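Local coordinates for uncharacterized protein (Bacteroides ovatus, PDB 4IPB) that is of unknown function but belongs to a PepSY-like, putative beta-lactamase-inhibitor-like family and forms an antiparallel sheet, at residues F40-W45 / T55-V60; P17-V22 / A33-N38. All coordinates share one frame; numbering follows the deposited sequence.

Contact 1: F40-W45 / T55-V60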
ATOM      1  N   PHE A  40      -1.894   1.461 -12.713  1.00 28.95           N
ATOM      2  CA  PHE A  40      -1.842   0.974 -11.328  1.00 25.21           C
ATOM      3  C   PHE A  40      -2.835   1.691 -10.424  1.00 20.59           C
ATOM      4  O   PHE A  40      -3.023   2.897 -10.567  1.00 26.02           O
ATOM      5  CB  PHE A  40      -0.425   1.173 -10.708  1.00 26.35           C
ATOM      6  CG  PHE A  40       0.682   0.428 -11.417  1.00 27.21           C
ATOM      7  CD1 PHE A  40       0.972  -0.880 -11.090  1.00 32.35           C
ATOM      8  CD2 PHE A  40       1.378   1.029 -12.457  1.00 36.30           C
ATOM      9  CE1 PHE A  40       1.971  -1.587 -11.759  1.00 38.12           C
ATOM     10  CE2 PHE A  40       2.373   0.337 -13.140  1.00 44.09           C
ATOM     11  CZ  PHE A  40       2.685  -0.968 -12.772  1.00 42.27           C
ATOM     12  N   THR A  41      -3.455   0.950  -9.526  1.00 19.25           N
ATOM     13  CA  THR A  41      -4.316   1.551  -8.502  1.00 20.19           C
ATOM     14  C   THR A  41      -3.497   2.137  -7.400  1.00 18.44           C
ATOM     15  O   THR A  41      -2.551   1.533  -6.936  1.00 16.57           O
ATOM     16  CB  THR A  41      -5.306   0.547  -7.924  1.00 22.77           C
ATOM     17  OG1 THR A  41      -6.173   0.149  -8.974  1.00 29.43           O
ATOM     18  CG2 THR A  41      -6.147   1.163  -6.810  1.00 25.83           C
ATOM     19  N   LYS A  42      -3.859   3.356  -7.004  1.00 16.74           N
ATOM     20  CA  LYS A  42      -3.166   4.087  -5.971  1.00 14.75           C
ATOM     21  C   LYS A  42      -4.104   4.592  -4.867  1.00 13.64           C
ATOM     22  O   LYS A  42      -5.286   4.884  -5.130  1.00 13.48           O
ATOM     23  CB  LYS A  42      -2.508   5.311  -6.588  1.00 17.10           C
ATOM     24  CG  LYS A  42      -1.550   5.056  -7.751  1.00 24.40           C
ATOM     25  CD  LYS A  42      -0.290   5.828  -7.593  1.00 23.55           C
ATOM     26  CE  LYS A  42       0.745   5.400  -8.613  1.00 27.15           C
ATOM     27  NZ  LYS A  42       2.031   5.105  -7.948  1.00 23.40           N
ATOM     28  N   ASN A  43      -3.573   4.616  -3.640  1.00 13.18           N
ATOM     29  CA  ASN A  43      -4.225   5.291  -2.505  1.00 12.48           C
ATOM     30  C   ASN A  43      -3.197   6.232  -1.944  1.00 11.63           C
ATOM     31  O   ASN A  43      -2.114   5.817  -1.474  1.00 11.11           O
ATOM     32  CB  ASN A  43      -4.689   4.271  -1.471  1.00 13.67           C
ATOM     33  CG  ASN A  43      -5.853   3.486  -1.956  1.00 16.80           C
ATOM     34  OD1 ASN A  43      -7.000   3.968  -1.893  1.00 17.26           O
ATOM     35  ND2 ASN A  43      -5.607   2.287  -2.441  1.00 18.62           N
ATOM     36  N   VAL A  44      -3.534   7.521  -2.007  1.00 11.15           N
ATOM     37  CA  VAL A  44      -2.588   8.558  -1.620  1.00 10.55           C
ATOM     38  C   VAL A  44      -3.203   9.312  -0.451  1.00 10.62           C
ATOM     39  O   VAL A  44      -4.320   9.838  -0.566  1.00 10.79           O
ATOM     40  CB  VAL A  44      -2.276   9.528  -2.796  1.00 10.50           C
ATOM     41  CG1 VAL A  44      -1.255  10.621  -2.388  1.00 10.87           C
ATOM     42  CG2 VAL A  44      -1.791   8.763  -4.037  1.00 10.47           C
ATOM     43  N   TRP A  45      -2.447   9.401   0.633  1.00 10.26           N
ATOM     44  CA  TRP A  45      -2.936   9.913   1.901  1.00 10.50           C
ATOM     45  C   TRP A  45      -2.309  11.252   2.292  1.00 10.52           C
ATOM     46  O   TRP A  45      -1.130  11.492   2.021  1.00 10.25           O
ATOM     47  CB  TRP A  45      -2.655   8.892   3.004  1.00 10.73           C
ATOM     48  CG  TRP A  45      -3.402   7.640   2.863  1.00 11.17           C
ATOM     49  CD1 TRP A  45      -3.086   6.507   2.109  1.00 10.97           C
ATOM     50  CD2 TRP A  45      -4.566   7.281   3.630  1.00 12.38           C
ATOM     51  NE1 TRP A  45      -4.064   5.556   2.289  1.00 11.49           N
ATOM     52  CE2 TRP A  45      -4.953   5.990   3.234  1.00 12.12           C
ATOM     53  CE3 TRP A  45      -5.394   7.992   4.521  1.00 12.81           C
ATOM     54  CZ2 TRP A  45      -6.091   5.382   3.737  1.00 14.07           C
ATOM     55  CZ3 TRP A  45      -6.467   7.388   5.053  1.00 14.05           C
ATOM     56  CH2 TRP A  45      -6.824   6.074   4.676  1.00 14.56           C
ATOM     57  N   THR A  55       1.894   6.993   0.041  1.00  9.99           N
ATOM     58  CA  THR A  55       1.248   6.511  -1.122  1.00 10.64           C
ATOM     59  C   THR A  55       1.405   4.997  -1.158  1.00 11.49           C
ATOM     60  O   THR A  55       2.514   4.475  -0.959  1.00 11.14           O
ATOM     61  CB  THR A  55       1.915   7.108  -2.368  1.00 12.61           C
ATOM     62  OG1 THR A  55       1.643   8.516  -2.419  1.00 12.22           O
ATOM     63  CG2 THR A  55       1.383   6.445  -3.640  1.00 12.26           C
ATOM     64  N   LEU A  56       0.308   4.338  -1.459  1.00 11.01           N
ATOM     65  CA  LEU A  56       0.266   2.884  -1.615  1.00 11.98           C
ATOM     66  C   LEU A  56      -0.111   2.560  -3.046  1.00 11.76           C
ATOM     67  O   LEU A  56      -1.176   3.001  -3.554  1.00 13.15           O
ATOM     68  CB  LEU A  56      -0.684   2.250  -0.644  1.00 13.17           C
ATOM     69  CG  LEU A  56      -0.316   2.427   0.805  1.00 12.81           C
ATOM     70  CD1 LEU A  56      -0.850   3.703   1.421  1.00 14.27           C
ATOM     71  CD2 LEU A  56      -0.778   1.250   1.631  1.00 13.82           C
ATOM     72  N   THR A  57       0.754   1.798  -3.735  1.00 11.29           N
ATOM     73  CA  THR A  57       0.533   1.452  -5.118  1.00 12.99           C
ATOM     74  C   THR A  57       0.356  -0.067  -5.217  1.00 13.56           C
ATOM     75  O   THR A  57       1.177  -0.825  -4.711  1.00 12.31           O
ATOM     76  CB  THR A  57       1.712   1.833  -6.027  1.00 13.05           C
ATOM     77  OG1 THR A  57       1.984   3.256  -5.919  1.00 13.59           O
ATOM     78  CG2 THR A  57       1.446   1.521  -7.481  1.00 14.84           C
ATOM     79  N   ASP A  58      -0.729  -0.480  -5.852  1.00 15.07           N
ATOM     80  CA  ASP A  58      -1.020  -1.888  -5.996  1.00 16.98           C
ATOM     81  C   ASP A  58      -0.268  -2.451  -7.195  1.00 16.19           C
ATOM     82  O   ASP A  58      -0.663  -2.233  -8.352  1.00 18.37           O
ATOM     83  CB  ASP A  58      -2.510  -2.069  -6.275  1.00 20.43           C
ATOM     84  CG  ASP A  58      -3.412  -1.571  -5.124  1.00 30.45           C
ATOM     85  OD1 ASP A  58      -2.979  -1.520  -3.978  1.00 32.48           O
ATOM     86  OD2 ASP A  58      -4.598  -1.266  -5.394  1.00 41.19           O
ATOM     87  N   LEU A  59       0.787  -3.188  -6.906  1.00 14.54           N
ATOM     88  CA  LEU A  59       1.625  -3.813  -7.921  1.00 15.04           C
ATOM     89  C   LEU A  59       1.116  -5.183  -8.372  1.00 16.29           C
ATOM     90  O   LEU A  59       1.504  -5.635  -9.433  1.00 16.91           O
ATOM     91  CB  LEU A  59       3.053  -3.943  -7.396  1.00 15.18           C
ATOM     92  CG  LEU A  59       3.802  -2.663  -7.003  1.00 15.26           C
ATOM     93  CD1 LEU A  59       5.206  -2.965  -6.502  1.00 16.22           C
ATOM     94  CD2 LEU A  59       3.866  -1.716  -8.164  1.00 17.31           C
ATOM     95  N   VAL A  60       0.220  -5.786  -7.577  1.00 16.65           N
ATOM     96  CA  VAL A  60      -0.575  -6.989  -7.939  1.00 19.94           C
ATOM     97  C   VAL A  60       0.253  -8.282  -7.853  1.00 21.03           C
ATOM     98  O   VAL A  60      -0.156  -9.234  -7.186  1.00 22.62           O
ATOM     99  CB  VAL A  60      -1.241  -6.888  -9.321  1.00 23.23           C
ATOM    100  CG1 VAL A  60      -2.116  -8.116  -9.592  1.00 26.30           C
ATOM    101  CG2 VAL A  60      -2.064  -5.604  -9.452  1.00 25.75           C
TER
HETATM  102  O   HOH W   1      -2.902  -2.008  -9.742  1.00 22.75           O
HETATM  103  O   HOH W   2      -3.191   0.962  -3.038  1.00 21.96           O

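Contact 2: P17-V22 / A33-N38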
ATOM      1  N   PRO A  17      -1.632  15.658 -11.436  1.00 16.31           N
ATOM      2  CA  PRO A  17      -2.441  16.625 -12.185  1.00 19.06           C
ATOM      3  C   PRO A  17      -3.410  15.976 -13.182  1.00 19.69           C
ATOM      4  O   PRO A  17      -4.448  16.575 -13.514  1.00 24.54           O
ATOM      5  CB  PRO A  17      -1.386  17.495 -12.893  1.00 20.23           C
ATOM      6  CG  PRO A  17      -0.144  16.701 -12.881  1.00 19.81           C
ATOM      7  CD  PRO A  17      -0.193  15.970 -11.562  1.00 18.38           C
ATOM      8  N   LYS A  18      -3.089  14.776 -13.648  1.00 19.09           N
ATOM      9  CA  LYS A  18      -3.914  14.118 -14.674  1.00 21.73           C
ATOM     10  C   LYS A  18      -4.870  13.058 -14.113  1.00 21.08           C
ATOM     11  O   LYS A  18      -5.641  12.451 -14.866  1.00 22.87           O
ATOM     12  CB  LYS A  18      -3.020  13.492 -15.735  1.00 23.94           C
ATOM     13  CG  LYS A  18      -2.103  14.507 -16.395  1.00 26.42           C
ATOM     14  CD  LYS A  18      -2.871  15.795 -16.766  1.00 29.78           C
ATOM     15  CE  LYS A  18      -2.414  16.369 -18.081  1.00 41.08           C
ATOM     16  NZ  LYS A  18      -0.947  16.507 -18.256  1.00 36.76           N
ATOM     17  N   ALA A  19      -4.847  12.847 -12.806  1.00 19.05           N
ATOM     18  CA  ALA A  19      -5.766  11.867 -12.216  1.00 19.14           C
ATOM     19  C   ALA A  19      -7.211  12.274 -12.444  1.00 20.17           C
ATOM     20  O   ALA A  19      -7.524  13.443 -12.367  1.00 20.29           O
ATOM     21  CB  ALA A  19      -5.529  11.777 -10.723  1.00 19.49           C
ATOM     22  N   ASN A  20      -8.043  11.274 -12.724  1.00 22.33           N
ATOM     23  CA  ASN A  20      -9.499  11.421 -12.795  0.60 26.63           C
ATOM     24  C   ASN A  20     -10.149  10.273 -12.059  1.00 25.01           C
ATOM     25  O   ASN A  20      -9.490   9.310 -11.668  1.00 26.74           O
ATOM     26  CB  ASN A  20      -9.983  11.503 -14.245  0.60 31.13           C
ATOM     27  CG  ASN A  20      -9.526  10.330 -15.125  0.60 33.65           C
ATOM     28  OD1 ASN A  20      -9.297   9.202 -14.670  0.60 30.87           O
ATOM     29  ND2 ASN A  20      -9.435  10.598 -16.425  0.60 38.20           N
ATOM     30  N   GLY A  21     -11.441  10.393 -11.858  1.00 25.86           N
ATOM     31  CA  GLY A  21     -12.195   9.366 -11.169  1.00 26.35           C
ATOM     32  C   GLY A  21     -11.740   9.134  -9.748  1.00 22.63           C
ATOM     33  O   GLY A  21     -11.783   7.981  -9.251  1.00 26.63           O
ATOM     34  N   VAL A  22     -11.300  10.200  -9.087  1.00 20.42           N
ATOM     35  CA  VAL A  22     -10.700  10.053  -7.751  1.00 17.47           C
ATOM     36  C   VAL A  22     -11.820   9.944  -6.727  1.00 17.42           C
ATOM     37  O   VAL A  22     -12.765  10.785  -6.723  1.00 18.86           O
ATOM     38  CB  VAL A  22      -9.850  11.272  -7.398  1.00 16.83           C
ATOM     39  CG1 VAL A  22      -9.170  11.137  -6.039  1.00 16.41           C
ATOM     40  CG2 VAL A  22      -8.838  11.490  -8.485  1.00 16.83           C
ATOM     41  N   ALA A  33      -7.033   9.587  -1.228  1.00 11.58           N
ATOM     42  CA  ALA A  33      -7.429   9.673  -2.615  1.00 11.79           C
ATOM     43  C   ALA A  33      -7.167   8.319  -3.304  1.00 12.10           C
ATOM     44  O   ALA A  33      -5.996   7.860  -3.345  1.00 11.68           O
ATOM     45  CB  ALA A  33      -6.620  10.748  -3.326  1.00 11.45           C
ATOM     46  N   ASN A  34      -8.233   7.697  -3.809  1.00 13.21           N
ATOM     47  CA  ASN A  34      -8.148   6.415  -4.502  1.00 14.13           C
ATOM     48  C   ASN A  34      -8.390   6.627  -5.965  1.00 15.47           C
ATOM     49  O   ASN A  34      -9.442   7.221  -6.337  1.00 15.37           O
ATOM     50  CB  ASN A  34      -9.180   5.431  -3.936  1.00 16.83           C
ATOM     51  CG  ASN A  34      -9.251   4.143  -4.723  1.00 19.56           C
ATOM     52  OD1 ASN A  34      -9.986   4.052  -5.707  1.00 26.09           O
ATOM     53  ND2 ASN A  34      -8.398   3.210  -4.407  1.00 20.35           N
ATOM     54  N   PHE A  35      -7.529   6.073  -6.825  1.00 15.38           N
ATOM     55  CA  PHE A  35      -7.624   6.289  -8.293  1.00 16.67           C
ATOM     56  C   PHE A  35      -6.641   5.381  -9.035  1.00 18.96           C
ATOM     57  O   PHE A  35      -5.748   4.811  -8.415  1.00 18.19           O
ATOM     58  CB  PHE A  35      -7.274   7.743  -8.666  1.00 16.14           C
ATOM     59  CG  PHE A  35      -5.901   8.176  -8.267  1.00 14.92           C
ATOM     60  CD1 PHE A  35      -5.601   8.447  -6.943  1.00 14.53           C
ATOM     61  CD2 PHE A  35      -4.900   8.346  -9.193  1.00 14.14           C
ATOM     62  CE1 PHE A  35      -4.366   8.872  -6.559  1.00 14.29           C
ATOM     63  CE2 PHE A  35      -3.622   8.765  -8.792  1.00 13.97           C
ATOM     64  CZ  PHE A  35      -3.366   8.987  -7.474  1.00 13.08           C
ATOM     65  N   ALA A  36      -6.730   5.368 -10.370  1.00 18.88           N
ATOM     66  CA  ALA A  36      -5.792   4.613 -11.202  1.00 21.94           C
ATOM     67  C   ALA A  36      -4.876   5.552 -11.972  1.00 22.37           C
ATOM     68  O   ALA A  36      -5.298   6.611 -12.423  1.00 25.27           O
ATOM     69  CB  ALA A  36      -6.578   3.748 -12.199  1.00 24.55           C
HETATM   70  N   MSE A  37      -3.615   5.180 -12.126  1.00 23.23           N
HETATM   71  CA  MSE A  37      -2.615   6.063 -12.778  1.00 27.90           C
HETATM   72  C   MSE A  37      -1.637   5.168 -13.511  1.00 35.25           C
HETATM   73  O   MSE A  37      -1.000   4.306 -12.891  1.00 32.40           O
HETATM   74  CB  MSE A  37      -1.906   6.909 -11.684  1.00 30.49           C
HETATM   75  CG  MSE A  37      -0.757   7.853 -12.097  1.00 35.10           C
HETATM   76 SE   MSE A  37      -1.285   9.163 -13.440  0.75 49.48          SE
HETATM   77  CE  MSE A  37      -2.772  10.032 -12.570  1.00 24.73           C
ATOM     78  N   ASN A  38      -1.541   5.364 -14.836  1.00 51.44           N
ATOM     79  CA  ASN A  38      -0.614   4.613 -15.720  1.00 52.57           C
ATOM     80  C   ASN A  38      -0.666   3.117 -15.469  1.00 44.13           C
ATOM     81  O   ASN A  38       0.371   2.466 -15.308  1.00 53.68           O
ATOM     82  CB  ASN A  38       0.827   5.099 -15.534  1.00 56.02           C
ATOM     83  CG  ASN A  38       0.972   6.594 -15.726  1.00 65.17           C
ATOM     84  OD1 ASN A  38       0.531   7.140 -16.733  1.00 72.77           O
ATOM     85  ND2 ASN A  38       1.588   7.269 -14.755  1.00 74.87           N
TER
HETATM   86  O   HOH W   3      -9.042   6.513 -11.534  1.00 25.71           O
HETATM   87  O   HOH W   4      -6.868   8.652 -13.200  1.00 26.08           O

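Contact 1: F40-W45 / T55-V60
N43 and L56 face each other as a hydrogen-bonded pair of the antiparallel hairpin formed by strands 40-46 and 52-58, whose axes here run 171° apart. Backbone bonds come first: N43 N reaches L56 O at 2.9 Å in the carbonyl plane, and L56 N returns to N43 O at 2.8 Å, with the donor a little off the N43 carbonyl plane. Toward F40, D58 N donates to T41 O at 2.9 Å, almost straight (178°), but the return link from T41 N to D58 O runs through a water.

Among polar side chains, the K42 chain, bent at chi2 (-134°) and again at chi4, runs beside T57 and donates from NZ to T57 OG1 at 2.7 Å. On the face with N43 and D58, a second water accepts from N43 ND2 and donates to L56 O and to D58 OD1; N34 takes N43 OD1.

Apolar contacts lie at both ends: W45 CD1 is 3.7 Å from L56 CD1, and F40 CE1 meets L59 CD2. Separately, F40 CD1 brings its ring edge, in plane, to the carbonyl oxygen D58 O at 3.5 Å.

L56 O is thus gripped by the N43 amide N-H and the water, so a backbone acceptor and two polar side chains share one hydration site.

Contact 2: P17-V22 / A33-N38
Two torsion sets bring A19, F35 and M37 together. F35 holds CG between its backbone N and carbonyl carbon (chi1 59°), and CD2 of its ring faces the A19 methyl, whereas selenomethionine M37 starts with CG opposite the backbone N (chi1 176°) and then bends at chi2 and chi3, so that CE curls back to A19. In this PepSY-like protein, whose strands form an antiparallel sheet, the connection 17-22 from helix 6-15 to the edge strand 23-27 packs over strand 30-37; the run from K18 to V22 and that from A33 to M37 point 135° apart.

Apolar contacts carry the direct touching. A19 points its CB at the strand, where it meets F35 CD2 at 3.8 Å and M37 CE at 3.7 Å, one methyl serving two partners. At the other end V22 divides its branches: CG1 reaches A33 CB at 3.7 Å, and CG2 lies 4.1 Å from F35 CB, the V22 and F35 side chains running side by side in the same direction. F12 of helix 6-15 touches A19, V22 and A33, and both F12 and Y16 meet the F35 ring edge-to-face, which places this contact at the seam between helix and sheet.

The polar link is made through water, since no direct hydrogen bond joins the two segments. Two separate waters bridge the N20 and A36 backbones: one donates to N20 O and accepts from A36 N, both at 2.8 Å; the other accepts from N20 N and donates to A36 O at 2.7 Å. Nearer the start of strand 23-27 the two segments draw together, as N34 bonds to A23 through the backbone and V22 CA makes a CA-H...O contact with N34 O (3.4 Å).

The centre of contact 1 lies about 6 Å from that of the chain and none of its touching residues is exposed; contact 2, its centre about 15 Å out, has exposed residues in its loop. Both belong to one sheet, where strands 30-37 and 40-46 are neighbours: K42 N to F35 O and V44 O to A33 N, each 2.8 Å, are probable hydrogen bonds joining them. F35 CE1 also packs on V44 CG2 at 3.6 Å. The chemistry follows position. The inner contact pairs two strands by direct backbone bonds, with waters added at its face and end; the outer one sets an irregular loop over a strand, and relies on methyl and ring packing plus water bridges.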